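Long-range contacts in ecto-NAD+ glycohydrolase (CD38 molecule) (Bos taurus, PDB 3GH3), which belongs to the ADP-ribosyl cyclase family and is a cell-surface enzyme that combines a largely helical part with a four-stranded parallel beta-sheet: residues H203-P208 with N237-Q242; L173-D178 with S214-R219; C162-V167 with Q194-A199; E155-S160 with R185-N190. One frame throughout, in Å; residues are numbered along the deposited sequence.

Overall arrangement
Contacts 1 and 3 both join neighbouring strands of the parallel sheet. Contact 3, partly buried, pairs the beginnings of strands 164-170 and 196-203 through four backbone hydrogen bonds. Contact 1 lies at the surface, about 23 Å away between centres, where strands 196-203 and 231-239 end and one backbone bond is joined by an imidazole packing on a serine and a bridging water, with a sugar bound alongside. Contact 2 is mostly buried and sets the loop after strand 164-170 against the start of helix 216-228 through a serine hydroxyl. Contact 4, partly buried and nearest the chain's centre, packs the end of helix 145-160 against helix 182-187 and the residues after it through carbon and carbonyl contacts.

Contact 1. Residues H203-P208 with N237-Q242; sequences HDTGKP and NLSRDQ. With NAG (2-acetamido-2-deoxy-beta-D-glucopyranose), chain C.
H203 and S239 meet where two adjacent parallel strands, 196-203 and 231-239, run out of the four-stranded sheet. Past H203 the chain forms a type II beta turn from D204 to K207; past S239 it enters helix 240-244, whose R240 side chain reaches L93 and E96 on helix 91-101.

The direct polar link between the segments is the backbone bond from H203 N to L238 O, 3.0 Å long with 160° at the hydrogen. S239 CB lies over one face of the imidazole in a CH-pi contact, 4.1 Å from the centroid of the H203 ring and 28° off its normal, while the backbone of N237 comes up at the ring edge. A chi1 of 66°, with CG between the backbone N and the carbonyl carbon, places the H203 ring beside L238 and S239.

At the start of the turn, H203 ND1 donates to D204 O at 2.8 Å, which, lying near the ring plane, would limit the rotation of the imidazole. K207 N, closing the turn, approaches this oxygen from the opposite face of its plane.

A water joins the segments a second time, 3.0 Å from T205 OG1 and accepting from D241 N in the helix.

D204 starts away from 237-242 at CB and is held at both oxygens: K207 NZ forms a salt bridge to D204 OD2, and D204 OD1 accepts from N2 of the NAG at 2.8 Å.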
loop_
_atom_site.group_PDB
_atom_site.type_symbol
_atom_site.label_atom_id
_atom_site.label_comp_id
_atom_site.label_asym_id
_atom_site.label_seq_id
_atom_site.Cartn_x
_atom_site.Cartn_y
_atom_site.Cartn_z
ATOM N N HIS A 203 -16.124 -10.733 7.990
ATOM C CA HIS A 203 -15.679 -12.097 8.258
ATOM C C HIS A 203 -15.958 -13.031 7.084
ATOM O O HIS A 203 -16.786 -12.738 6.219
ATOM C CB HIS A 203 -16.331 -12.641 9.539
ATOM C CG HIS A 203 -17.807 -12.825 9.423
ATOM N ND1 HIS A 203 -18.376 -13.939 8.840
ATOM C CD2 HIS A 203 -18.840 -12.031 9.803
ATOM C CE1 HIS A 203 -19.691 -13.819 8.860
ATOM N NE2 HIS A 203 -19.999 -12.671 9.439
ATOM N N ASP A 204 -15.243 -14.155 7.061
ATOM C CA ASP A 204 -15.419 -15.178 6.038
ATOM C C ASP A 204 -16.848 -15.720 6.007
ATOM O O ASP A 204 -17.471 -15.932 7.050
ATOM C CB ASP A 204 -14.464 -16.341 6.300
ATOM C CG ASP A 204 -13.007 -15.916 6.330
ATOM O OD1 ASP A 204 -12.675 -14.865 5.739
ATOM O OD2 ASP A 204 -12.190 -16.644 6.938
ATOM N N THR A 205 -17.359 -15.973 4.805
ATOM C CA THR A 205 -18.708 -16.506 4.657
ATOM C C THR A 205 -18.847 -17.863 5.346
ATOM O O THR A 205 -17.981 -18.729 5.214
ATOM C CB THR A 205 -19.080 -16.658 3.180
ATOM O OG1 THR A 205 -18.840 -15.416 2.505
ATOM C CG2 THR A 205 -20.550 -17.052 3.036
ATOM N N GLY A 206 -19.934 -18.039 6.089
ATOM C CA GLY A 206 -20.211 -19.307 6.742
ATOM C C GLY A 206 -19.454 -19.509 8.047
ATOM O O GLY A 206 -19.595 -20.553 8.692
ATOM N N LYS A 207 -18.668 -18.509 8.448
ATOM C CA LYS A 207 -17.884 -18.594 9.683
ATOM C C LYS A 207 -18.293 -17.544 10.707
ATOM O O LYS A 207 -18.703 -16.449 10.346
ATOM C CB LYS A 207 -16.387 -18.451 9.375
ATOM C CG LYS A 207 -15.784 -19.688 8.721
ATOM C CD LYS A 207 -14.314 -19.494 8.387
ATOM C CE LYS A 207 -13.518 -18.978 9.581
ATOM N NZ LYS A 207 -12.079 -18.746 9.243
ATOM N N PRO A 208 -18.169 -17.871 12.000
ATOM C CA PRO A 208 -18.461 -16.867 13.031
ATOM C C PRO A 208 -17.340 -15.817 13.040
ATOM O O PRO A 208 -16.188 -16.188 12.877
ATOM C CB PRO A 208 -18.399 -17.670 14.339
ATOM C CG PRO A 208 -18.252 -19.113 13.957
ATOM C CD PRO A 208 -17.692 -19.144 12.567
ATOM N N ASN A 237 -19.699 -7.630 12.089
ATOM C CA ASN A 237 -20.631 -8.743 11.985
ATOM C C ASN A 237 -21.341 -8.828 10.636
ATOM O O ASN A 237 -22.577 -8.845 10.568
ATOM C CB ASN A 237 -21.663 -8.672 13.111
ATOM C CG ASN A 237 -22.291 -10.023 13.397
ATOM O OD1 ASN A 237 -21.884 -11.032 12.822
ATOM N ND2 ASN A 237 -23.280 -10.048 14.279
ATOM N N LEU A 238 -20.568 -8.853 9.556
ATOM C CA LEU A 238 -21.142 -9.083 8.234
ATOM C C LEU A 238 -20.127 -9.798 7.377
ATOM O O LEU A 238 -18.920 -9.706 7.626
ATOM C CB LEU A 238 -21.576 -7.771 7.581
ATOM C CG LEU A 238 -20.499 -6.828 7.046
ATOM C CD1 LEU A 238 -21.147 -5.690 6.265
ATOM C CD2 LEU A 238 -19.653 -6.282 8.188
ATOM N N SER A 239 -20.599 -10.534 6.379
ATOM C CA SER A 239 -19.669 -11.242 5.507
ATOM C C SER A 239 -19.607 -10.581 4.146
ATOM O O SER A 239 -20.237 -9.546 3.924
ATOM C CB SER A 239 -20.047 -12.720 5.370
ATOM O OG SER A 239 -21.318 -12.858 4.773
ATOM N N ARG A 240 -18.889 -11.219 3.233
ATOM C CA ARG A 240 -18.579 -10.676 1.909
ATOM C C ARG A 240 -19.792 -10.240 1.087
ATOM O O ARG A 240 -19.819 -9.122 0.569
ATOM C CB ARG A 240 -17.730 -11.698 1.135
ATOM C CG ARG A 240 -17.461 -11.366 -0.325
ATOM C CD ARG A 240 -16.569 -12.427 -0.978
ATOM N NE ARG A 240 -16.485 -12.247 -2.426
ATOM C CZ ARG A 240 -15.504 -11.600 -3.046
ATOM N NH1 ARG A 240 -14.508 -11.070 -2.347
ATOM N NH2 ARG A 240 -15.517 -11.483 -4.368
ATOM N N ASP A 241 -20.804 -11.101 0.964
ATOM C CA ASP A 241 -21.966 -10.748 0.150
ATOM C C ASP A 241 -22.664 -9.498 0.661
ATOM O O ASP A 241 -22.996 -8.593 -0.115
ATOM C CB ASP A 241 -22.963 -11.908 0.048
ATOM C CG ASP A 241 -22.599 -12.895 -1.048
ATOM O OD1 ASP A 241 -21.483 -12.781 -1.596
ATOM O OD2 ASP A 241 -23.430 -13.778 -1.365
ATOM N N GLN A 242 -22.898 -9.437 1.966
ATOM C CA GLN A 242 -23.592 -8.284 2.526
ATOM C C GLN A 242 -22.763 -7.010 2.340
ATOM O O GLN A 242 -23.295 -5.932 2.025
ATOM C CB GLN A 242 -23.898 -8.505 4.006
ATOM C CG GLN A 242 -24.802 -7.446 4.623
ATOM C CD GLN A 242 -25.148 -7.744 6.078
ATOM O OE1 GLN A 242 -25.107 -8.896 6.523
ATOM N NE2 GLN A 242 -25.487 -6.701 6.826
HETATM C C1 NAG C . -9.077 -12.808 6.434
HETATM C C2 NAG C . -9.680 -12.938 5.025
HETATM C C3 NAG C . -9.515 -14.326 4.411
HETATM C C4 NAG C . -8.121 -14.895 4.651
HETATM C C5 NAG C . -7.743 -14.721 6.112
HETATM C C6 NAG C . -6.370 -15.303 6.414
HETATM C C7 NAG C . -11.589 -11.540 4.509
HETATM C C8 NAG C . -13.085 -11.374 4.559
HETATM N N2 NAG C . -11.087 -12.610 5.104
HETATM O O3 NAG C . -9.798 -14.290 3.036
HETATM O O4 NAG C . -8.159 -16.267 4.307
HETATM O O5 NAG C . -7.767 -13.353 6.456
HETATM O O6 NAG C . -5.400 -14.530 5.748
HETATM O O7 NAG C . -10.875 -10.720 3.940
HETATM O O HOH W 1 -21.198 -13.709 2.000
HETATM O O HOH W 2 -22.094 -15.554 6.487
#

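Contact 2. Residues L173-D178 with S214-R219; sequences LENAFD and SGSSIR
S217 turns its hydroxyl to the backbone N of F177, fastening the loop that follows strand 164-170 of the parallel sheet to the first turn of helix 216-228, for which G215 is the N-cap residue. With chi1 at 80°, S217 OG stands between its own backbone N and carbonyl carbon and accepts a hydrogen bond from F177 N at 3.2 Å with 163° at the hydrogen. The hydroxyl is also bonded to D211 OD2, which takes a hydrogen bond from A176 N as well; the aspartate thus ties the serine and the loop together. The serine methylene is packed closely too, S217 CB lying 3.2 Å from F177 O.

F177 starts toward the helix at CB and then turns along it. Its CG is anti to the backbone N (chi1 175°), which brings CD2 to 3.3 Å from S217 O and carries the rest of the ring onward to K220, L221 and I224. A176 and I218 both touch L169 and L201, on strands 164-170 and 196-203 of the sheet.

N175 covers the other flank of the serine: N175 CB is 3.7 Å from S217 CB, and its amide lies alongside the same carbon. Beyond the amide, a water accepts weakly from N175 ND2 at 3.0 Å and more firmly from S217 N at 2.9 Å.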
loop_
_atom_site.group_PDB
_atom_site.type_symbol
_atom_site.label_atom_id
_atom_site.label_comp_id
_atom_site.label_asym_id
_atom_site.label_seq_id
_atom_site.Cartn_x
_atom_site.Cartn_y
_atom_site.Cartn_z
ATOM N N LEU A 173 -10.020 -12.534 11.831
ATOM C CA LEU A 173 -8.749 -12.596 12.542
ATOM C C LEU A 173 -8.956 -12.249 14.009
ATOM O O LEU A 173 -9.966 -11.648 14.379
ATOM C CB LEU A 173 -7.727 -11.639 11.917
ATOM C CG LEU A 173 -7.327 -11.948 10.472
ATOM C CD1 LEU A 173 -6.425 -10.852 9.905
ATOM C CD2 LEU A 173 -6.645 -13.300 10.387
ATOM N N GLU A 174 -7.996 -12.631 14.844
ATOM C CA GLU A 174 -8.054 -12.338 16.265
ATOM C C GLU A 174 -8.009 -10.835 16.470
ATOM O O GLU A 174 -8.798 -10.272 17.239
ATOM C CB GLU A 174 -6.886 -13.003 16.996
ATOM C CG GLU A 174 -6.979 -14.516 17.033
ATOM C CD GLU A 174 -8.271 -14.999 17.669
ATOM O OE1 GLU A 174 -9.065 -15.673 16.976
ATOM O OE2 GLU A 174 -8.496 -14.693 18.860
ATOM N N ASN A 175 -7.080 -10.188 15.778
ATOM C CA ASN A 175 -7.022 -8.738 15.810
ATOM C C ASN A 175 -7.192 -8.124 14.424
ATOM O O ASN A 175 -6.299 -8.197 13.582
ATOM C CB ASN A 175 -5.730 -8.287 16.478
ATOM C CG ASN A 175 -5.584 -8.864 17.869
ATOM O OD1 ASN A 175 -4.717 -9.703 18.118
ATOM N ND2 ASN A 175 -6.467 -8.456 18.771
ATOM N N ALA A 176 -8.355 -7.524 14.198
ATOM C CA ALA A 176 -8.657 -6.918 12.901
ATOM C C ALA A 176 -7.744 -5.729 12.664
ATOM O O ALA A 176 -7.385 -5.442 11.528
ATOM C CB ALA A 176 -10.122 -6.491 12.825
ATOM N N PHE A 177 -7.373 -5.041 13.739
ATOM C CA PHE A 177 -6.468 -3.907 13.627
ATOM C C PHE A 177 -5.127 -4.275 14.217
ATOM O O PHE A 177 -5.030 -4.665 15.377
ATOM C CB PHE A 177 -7.009 -2.676 14.340
ATOM C CG PHE A 177 -6.038 -1.522 14.356
ATOM C CD1 PHE A 177 -5.778 -0.812 13.196
ATOM C CD2 PHE A 177 -5.378 -1.152 15.523
ATOM C CE1 PHE A 177 -4.867 0.258 13.192
ATOM C CE2 PHE A 177 -4.470 -0.085 15.526
ATOM C CZ PHE A 177 -4.223 0.619 14.366
ATOM N N ASP A 178 -4.094 -4.153 13.404
ATOM C CA ASP A 178 -2.741 -4.482 13.821
ATOM C C ASP A 178 -1.968 -3.173 13.924
ATOM O O ASP A 178 -1.701 -2.548 12.905
ATOM C CB ASP A 178 -2.112 -5.384 12.758
ATOM C CG ASP A 178 -0.667 -5.737 13.055
ATOM O OD1 ASP A 178 -0.067 -5.155 13.987
ATOM O OD2 ASP A 178 -0.128 -6.607 12.336
ATOM N N SER A 214 -16.149 -3.814 19.242
ATOM C CA SER A 214 -16.034 -3.586 20.678
ATOM C C SER A 214 -14.840 -4.308 21.295
ATOM O O SER A 214 -14.715 -4.380 22.519
ATOM C CB SER A 214 -17.327 -4.011 21.382
ATOM O OG SER A 214 -17.521 -5.408 21.264
ATOM N N GLY A 215 -13.964 -4.838 20.450
ATOM C CA GLY A 215 -12.819 -5.602 20.921
ATOM C C GLY A 215 -11.614 -4.742 21.245
ATOM O O GLY A 215 -11.662 -3.516 21.107
ATOM N N SER A 216 -10.525 -5.387 21.657
ATOM C CA SER A 216 -9.318 -4.663 22.071
ATOM C C SER A 216 -8.549 -3.973 20.937
ATOM O O SER A 216 -8.107 -2.834 21.103
ATOM C CB SER A 216 -8.369 -5.576 22.862
ATOM O OG SER A 216 -8.056 -6.751 22.135
ATOM N N SER A 217 -8.369 -4.653 19.805
ATOM C CA SER A 217 -7.565 -4.081 18.720
ATOM C C SER A 217 -8.213 -2.804 18.176
ATOM O O SER A 217 -7.517 -1.826 17.885
ATOM C CB SER A 217 -7.293 -5.103 17.606
ATOM O OG SER A 217 -8.403 -5.248 16.738
ATOM N N ILE A 218 -9.543 -2.793 18.077
ATOM C CA ILE A 218 -10.255 -1.594 17.609
ATOM C C ILE A 218 -10.178 -0.428 18.601
ATOM O O ILE A 218 -10.179 0.737 18.200
ATOM C CB ILE A 218 -11.715 -1.892 17.248
ATOM C CG1 ILE A 218 -11.783 -2.730 15.969
ATOM C CG2 ILE A 218 -12.515 -0.602 17.098
ATOM C CD1 ILE A 218 -11.496 -1.939 14.692
ATOM N N ARG A 219 -10.099 -0.731 19.895
ATOM C CA ARG A 219 -9.838 0.313 20.885
ATOM C C ARG A 219 -8.510 1.030 20.599
ATOM O O ARG A 219 -8.384 2.237 20.806
ATOM C CB ARG A 219 -9.847 -0.266 22.314
ATOM C CG ARG A 219 -11.242 -0.566 22.861
ATOM C CD ARG A 219 -11.268 -0.713 24.390
ATOM N NE ARG A 219 -10.680 -1.967 24.861
ATOM C CZ ARG A 219 -11.321 -3.135 24.876
ATOM N NH1 ARG A 219 -12.568 -3.218 24.434
ATOM N NH2 ARG A 219 -10.711 -4.224 25.328
HETATM O O HOH W 3 -9.249 -7.425 19.399
#

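Contact 3. Residues C162-V167 with Q194-A199; sequences CNTVRV and QVELEA
The two strands of a beta-alpha-beta unit, 164-170 and 196-203, pair here in parallel, T164 opposite E196, V165 opposite L197, R166 opposite E198 and V167 opposite A199. Their segment axes approach to 4.6 Å at an angle of 27°. The bonding alternates as parallel pairing requires: E196 N donates to N163 O, V165 N to E196 O (2.8 Å), E198 N to V165 O and V167 N to E198 O (2.9 Å).

On the face with T164, R166, E196 and E198, the alkyl part of R166 runs beside E198, R166 CG being 3.8 Å from E198 OE1. Their flat ends are turned 82° apart and form no salt bridge, R166 NE standing 4.8 Å from E198 OE1; both glutamates pair instead with R233. T164 CG2 rests 3.7 Å from E198 OE2.

The face with V165, V167, L197 and A199 is buried. V167 CG1, set between its backbone N and carbonyl carbon (chi1 63°), meets A199 CB at 3.6 Å, and V165 touches F86 of strand 85-87. C162, just before the strand, is disulfide-bonded to C81. The whole is the central pair of the parallel sheet, joined by a classic beta-alpha-beta crossover.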
loop_
_atom_site.group_PDB
_atom_site.type_symbol
_atom_site.label_atom_id
_atom_site.label_comp_id
_atom_site.label_asym_id
_atom_site.label_seq_id
_atom_site.Cartn_x
_atom_site.Cartn_y
_atom_site.Cartn_z
ATOM N N CYS A 162 -9.334 13.137 2.223
ATOM C CA CYS A 162 -10.291 14.159 2.689
ATOM C C CYS A 162 -11.714 13.629 2.758
ATOM O O CYS A 162 -12.061 12.676 2.065
ATOM C CB CYS A 162 -10.253 15.429 1.822
ATOM S SG CYS A 162 -9.979 15.137 0.069
ATOM N N ASN A 163 -12.535 14.286 3.577
ATOM C CA ASN A 163 -13.919 13.862 3.822
ATOM C C ASN A 163 -13.972 12.414 4.354
ATOM O O ASN A 163 -13.159 12.038 5.186
ATOM C CB ASN A 163 -14.801 14.082 2.585
ATOM C CG ASN A 163 -14.926 15.574 2.210
ATOM O OD1 ASN A 163 -14.606 16.446 3.005
ATOM N ND2 ASN A 163 -15.382 15.851 1.000
ATOM N N THR A 164 -14.906 11.605 3.872
ATOM C CA THR A 164 -15.055 10.257 4.422
ATOM C C THR A 164 -14.117 9.252 3.769
ATOM O O THR A 164 -14.006 9.200 2.544
ATOM C CB THR A 164 -16.511 9.766 4.329
ATOM O OG1 THR A 164 -17.329 10.602 5.153
ATOM C CG2 THR A 164 -16.624 8.337 4.833
ATOM N N VAL A 165 -13.413 8.486 4.599
ATOM C CA VAL A 165 -12.530 7.433 4.105
ATOM C C VAL A 165 -13.016 6.126 4.714
ATOM O O VAL A 165 -13.621 6.124 5.776
ATOM C CB VAL A 165 -11.051 7.665 4.504
ATOM C CG1 VAL A 165 -10.618 9.087 4.163
ATOM C CG2 VAL A 165 -10.857 7.432 5.980
ATOM N N ARG A 166 -12.780 5.024 4.022
ATOM C CA ARG A 166 -13.178 3.719 4.535
ATOM C C ARG A 166 -11.978 2.801 4.689
ATOM O O ARG A 166 -11.047 2.870 3.899
ATOM C CB ARG A 166 -14.206 3.102 3.603
ATOM C CG ARG A 166 -15.597 3.618 3.882
ATOM C CD ARG A 166 -16.501 3.477 2.690
ATOM N NE ARG A 166 -16.231 4.501 1.693
ATOM C CZ ARG A 166 -17.155 4.994 0.878
ATOM N NH1 ARG A 166 -18.406 4.559 0.957
ATOM N NH2 ARG A 166 -16.828 5.925 -0.007
ATOM N N VAL A 167 -11.986 1.954 5.717
ATOM C CA VAL A 167 -10.948 0.947 5.852
ATOM C C VAL A 167 -11.643 -0.406 5.929
ATOM O O VAL A 167 -12.666 -0.553 6.617
ATOM C CB VAL A 167 -10.014 1.200 7.055
ATOM C CG1 VAL A 167 -10.763 1.143 8.377
ATOM C CG2 VAL A 167 -8.894 0.194 7.061
ATOM N N GLN A 194 -10.771 16.261 10.704
ATOM C CA GLN A 194 -11.967 16.536 9.919
ATOM C C GLN A 194 -12.243 15.444 8.901
ATOM O O GLN A 194 -13.352 15.358 8.382
ATOM C CB GLN A 194 -11.913 17.940 9.279
ATOM C CG GLN A 194 -12.216 18.024 7.780
ATOM C CD GLN A 194 -11.020 18.506 6.950
ATOM O OE1 GLN A 194 -10.876 19.712 6.669
ATOM N NE2 GLN A 194 -10.160 17.566 6.551
ATOM N N VAL A 195 -11.239 14.611 8.623
ATOM C CA VAL A 195 -11.489 13.336 7.954
ATOM C C VAL A 195 -12.407 12.508 8.851
ATOM O O VAL A 195 -12.336 12.600 10.082
ATOM C CB VAL A 195 -10.173 12.572 7.671
ATOM C CG1 VAL A 195 -10.420 11.066 7.497
ATOM C CG2 VAL A 195 -9.500 13.147 6.438
ATOM N N GLU A 196 -13.286 11.734 8.229
ATOM C CA GLU A 196 -14.145 10.802 8.938
ATOM C C GLU A 196 -13.846 9.386 8.435
ATOM O O GLU A 196 -13.979 9.104 7.249
ATOM C CB GLU A 196 -15.614 11.142 8.694
ATOM C CG GLU A 196 -16.025 12.485 9.284
ATOM C CD GLU A 196 -17.532 12.656 9.375
ATOM O OE1 GLU A 196 -18.271 11.691 9.083
ATOM O OE2 GLU A 196 -17.975 13.763 9.742
ATOM N N LEU A 197 -13.444 8.508 9.339
ATOM C CA LEU A 197 -13.087 7.151 8.961
ATOM C C LEU A 197 -14.192 6.171 9.337
ATOM O O LEU A 197 -14.650 6.138 10.490
ATOM C CB LEU A 197 -11.788 6.754 9.647
ATOM C CG LEU A 197 -11.275 5.323 9.467
ATOM C CD1 LEU A 197 -10.769 5.131 8.077
ATOM C CD2 LEU A 197 -10.153 5.049 10.447
ATOM N N GLU A 198 -14.610 5.376 8.361
ATOM C CA GLU A 198 -15.550 4.295 8.595
ATOM C C GLU A 198 -14.803 2.967 8.440
ATOM O O GLU A 198 -14.256 2.694 7.379
ATOM C CB GLU A 198 -16.699 4.387 7.595
ATOM C CG GLU A 198 -17.507 5.660 7.712
ATOM C CD GLU A 198 -18.606 5.764 6.671
ATOM O OE1 GLU A 198 -18.686 4.873 5.795
ATOM O OE2 GLU A 198 -19.390 6.738 6.732
ATOM N N ALA A 199 -14.765 2.161 9.505
ATOM C CA ALA A 199 -14.133 0.841 9.466
ATOM C C ALA A 199 -15.183 -0.256 9.277
ATOM O O ALA A 199 -16.202 -0.253 9.957
ATOM C CB ALA A 199 -13.345 0.587 10.750
#

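Contact 4. Residues E155-S160 with R185-N190; sequences ERFAES and RVEAPN
V186 and E155 begin the packing between helices 145-160 and 182-187. The V186 branch CG1, anti to its backbone N (chi1 173°), reaches E155 N and E155 CB at 3.7 Å.

At E187 the chain is leaving a wider pi-type turn and the approach is tightest. A158 CB points into the other segment and lies 3.4 Å from E187 O and 3.9 Å from E187 CB; so small a side chain lets the backbones come this near, A158 CA to E187 CA being 5.0 Å. The E187 carboxylate extends past the alanine toward F157, whose CD2 lies 4.0 Å from E187 OE2, ring and carboxylate planes 37° apart.

The 3-10 turn at A188 and P189 brings the chain back against helix 145-160 at N190. N190 N bonds back to E187 O, while N190 O receives a CA-H...O contact from E159 CA at 3.5 Å. The N190 side chain runs beside that of E159 and crosses that of E155 obliquely.

Around this pair, R185 forms a salt bridge to E151 on helix 145-160, A188 packs on L221 and I224 of helix 216-228, and the F157 ring meets F86 of strand 85-87 at about 60°.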
loop_
_atom_site.group_PDB
_atom_site.type_symbol
_atom_site.label_atom_id
_atom_site.label_comp_id
_atom_site.label_asym_id
_atom_site.label_seq_id
_atom_site.Cartn_x
_atom_site.Cartn_y
_atom_site.Cartn_z
ATOM N N GLU A 155 2.105 6.845 3.230
ATOM C CA GLU A 155 2.008 8.076 3.997
ATOM C C GLU A 155 1.439 9.220 3.165
ATOM O O GLU A 155 0.612 9.999 3.642
ATOM C CB GLU A 155 3.369 8.495 4.568
ATOM C CG GLU A 155 3.283 9.799 5.342
ATOM C CD GLU A 155 4.630 10.257 5.885
ATOM O OE1 GLU A 155 5.652 9.594 5.610
ATOM O OE2 GLU A 155 4.667 11.290 6.589
ATOM N N ARG A 156 1.888 9.339 1.917
ATOM C CA ARG A 156 1.354 10.388 1.045
ATOM C C ARG A 156 -0.131 10.171 0.761
ATOM O O ARG A 156 -0.922 11.111 0.793
ATOM C CB ARG A 156 2.156 10.467 -0.263
ATOM C CG ARG A 156 3.457 11.268 -0.154
ATOM C CD ARG A 156 3.195 12.741 0.203
ATOM N NE ARG A 156 2.593 13.500 -0.896
ATOM C CZ ARG A 156 3.279 14.035 -1.906
ATOM N NH1 ARG A 156 4.598 13.890 -1.975
ATOM N NH2 ARG A 156 2.652 14.706 -2.862
ATOM N N PHE A 157 -0.495 8.924 0.473
ATOM C CA PHE A 157 -1.887 8.519 0.271
ATOM C C PHE A 157 -2.737 8.903 1.493
ATOM O O PHE A 157 -3.787 9.528 1.350
ATOM C CB PHE A 157 -1.901 7.011 -0.012
ATOM C CG PHE A 157 -3.254 6.423 -0.349
ATOM C CD1 PHE A 157 -3.880 6.695 -1.568
ATOM C CD2 PHE A 157 -3.856 5.520 0.528
ATOM C CE1 PHE A 157 -5.113 6.084 -1.906
ATOM C CE2 PHE A 157 -5.082 4.919 0.206
ATOM C CZ PHE A 157 -5.714 5.216 -1.017
ATOM N N ALA A 158 -2.280 8.578 2.704
ATOM C CA ALA A 158 -3.040 8.945 3.903
ATOM C C ALA A 158 -3.193 10.471 4.079
ATOM O O ALA A 158 -4.279 10.974 4.339
ATOM C CB ALA A 158 -2.392 8.337 5.162
ATOM N N GLU A 159 -2.078 11.187 3.987
ATOM C CA GLU A 159 -2.064 12.631 4.172
ATOM C C GLU A 159 -3.028 13.283 3.191
ATOM O O GLU A 159 -3.614 14.326 3.471
ATOM C CB GLU A 159 -0.640 13.179 3.953
ATOM C CG GLU A 159 0.347 12.739 5.021
ATOM C CD GLU A 159 1.776 13.191 4.751
ATOM O OE1 GLU A 159 2.260 13.030 3.609
ATOM O OE2 GLU A 159 2.422 13.692 5.697
ATOM N N SER A 160 -3.174 12.656 2.032
ATOM C CA SER A 160 -3.974 13.196 0.941
ATOM C C SER A 160 -5.475 13.059 1.188
ATOM O O SER A 160 -6.284 13.763 0.557
ATOM C CB SER A 160 -3.574 12.508 -0.375
ATOM O OG SER A 160 -4.686 12.300 -1.231
ATOM N N ARG A 185 0.516 2.049 11.623
ATOM C CA ARG A 185 1.707 2.844 11.934
ATOM C C ARG A 185 1.867 4.078 11.062
ATOM O O ARG A 185 2.448 5.081 11.483
ATOM C CB ARG A 185 2.964 2.001 11.746
ATOM C CG ARG A 185 3.226 0.979 12.815
ATOM C CD ARG A 185 4.371 0.098 12.373
ATOM N NE ARG A 185 5.313 0.878 11.586
ATOM C CZ ARG A 185 5.526 0.732 10.280
ATOM N NH1 ARG A 185 4.889 -0.199 9.571
ATOM N NH2 ARG A 185 6.408 1.517 9.688
ATOM N N VAL A 186 1.370 4.011 9.835
ATOM C CA VAL A 186 1.692 5.057 8.872
ATOM C C VAL A 186 0.454 5.784 8.372
ATOM O O VAL A 186 0.442 7.014 8.278
ATOM C CB VAL A 186 2.502 4.476 7.686
ATOM C CG1 VAL A 186 2.691 5.507 6.589
ATOM C CG2 VAL A 186 3.855 3.951 8.176
ATOM N N GLU A 187 -0.599 5.036 8.070
ATOM C CA GLU A 187 -1.769 5.670 7.470
ATOM C C GLU A 187 -2.677 6.335 8.495
ATOM O O GLU A 187 -2.875 7.543 8.436
ATOM C CB GLU A 187 -2.520 4.690 6.572
ATOM C CG GLU A 187 -1.632 4.215 5.399
ATOM C CD GLU A 187 -2.282 3.154 4.542
ATOM O OE1 GLU A 187 -2.920 2.246 5.117
ATOM O OE2 GLU A 187 -2.143 3.218 3.292
ATOM N N ALA A 188 -3.211 5.568 9.446
ATOM C CA ALA A 188 -4.092 6.161 10.462
ATOM C C ALA A 188 -3.449 7.348 11.186
ATOM O O ALA A 188 -4.094 8.379 11.374
ATOM C CB ALA A 188 -4.585 5.106 11.469
ATOM N N PRO A 189 -2.176 7.214 11.586
ATOM C CA PRO A 189 -1.544 8.343 12.286
ATOM C C PRO A 189 -1.284 9.569 11.401
ATOM O O PRO A 189 -0.886 10.616 11.924
ATOM C CB PRO A 189 -0.217 7.757 12.779
ATOM C CG PRO A 189 -0.434 6.258 12.789
ATOM C CD PRO A 189 -1.330 6.002 11.615
ATOM N N ASN A 190 -1.506 9.465 10.096
ATOM C CA ASN A 190 -1.329 10.643 9.235
ATOM C C ASN A 190 -2.608 11.159 8.563
ATOM O O ASN A 190 -2.549 11.958 7.620
ATOM C CB ASN A 190 -0.212 10.389 8.214
ATOM C CG ASN A 190 1.156 10.325 8.857
ATOM O OD1 ASN A 190 1.770 9.248 8.958
ATOM N ND2 ASN A 190 1.651 11.478 9.302
#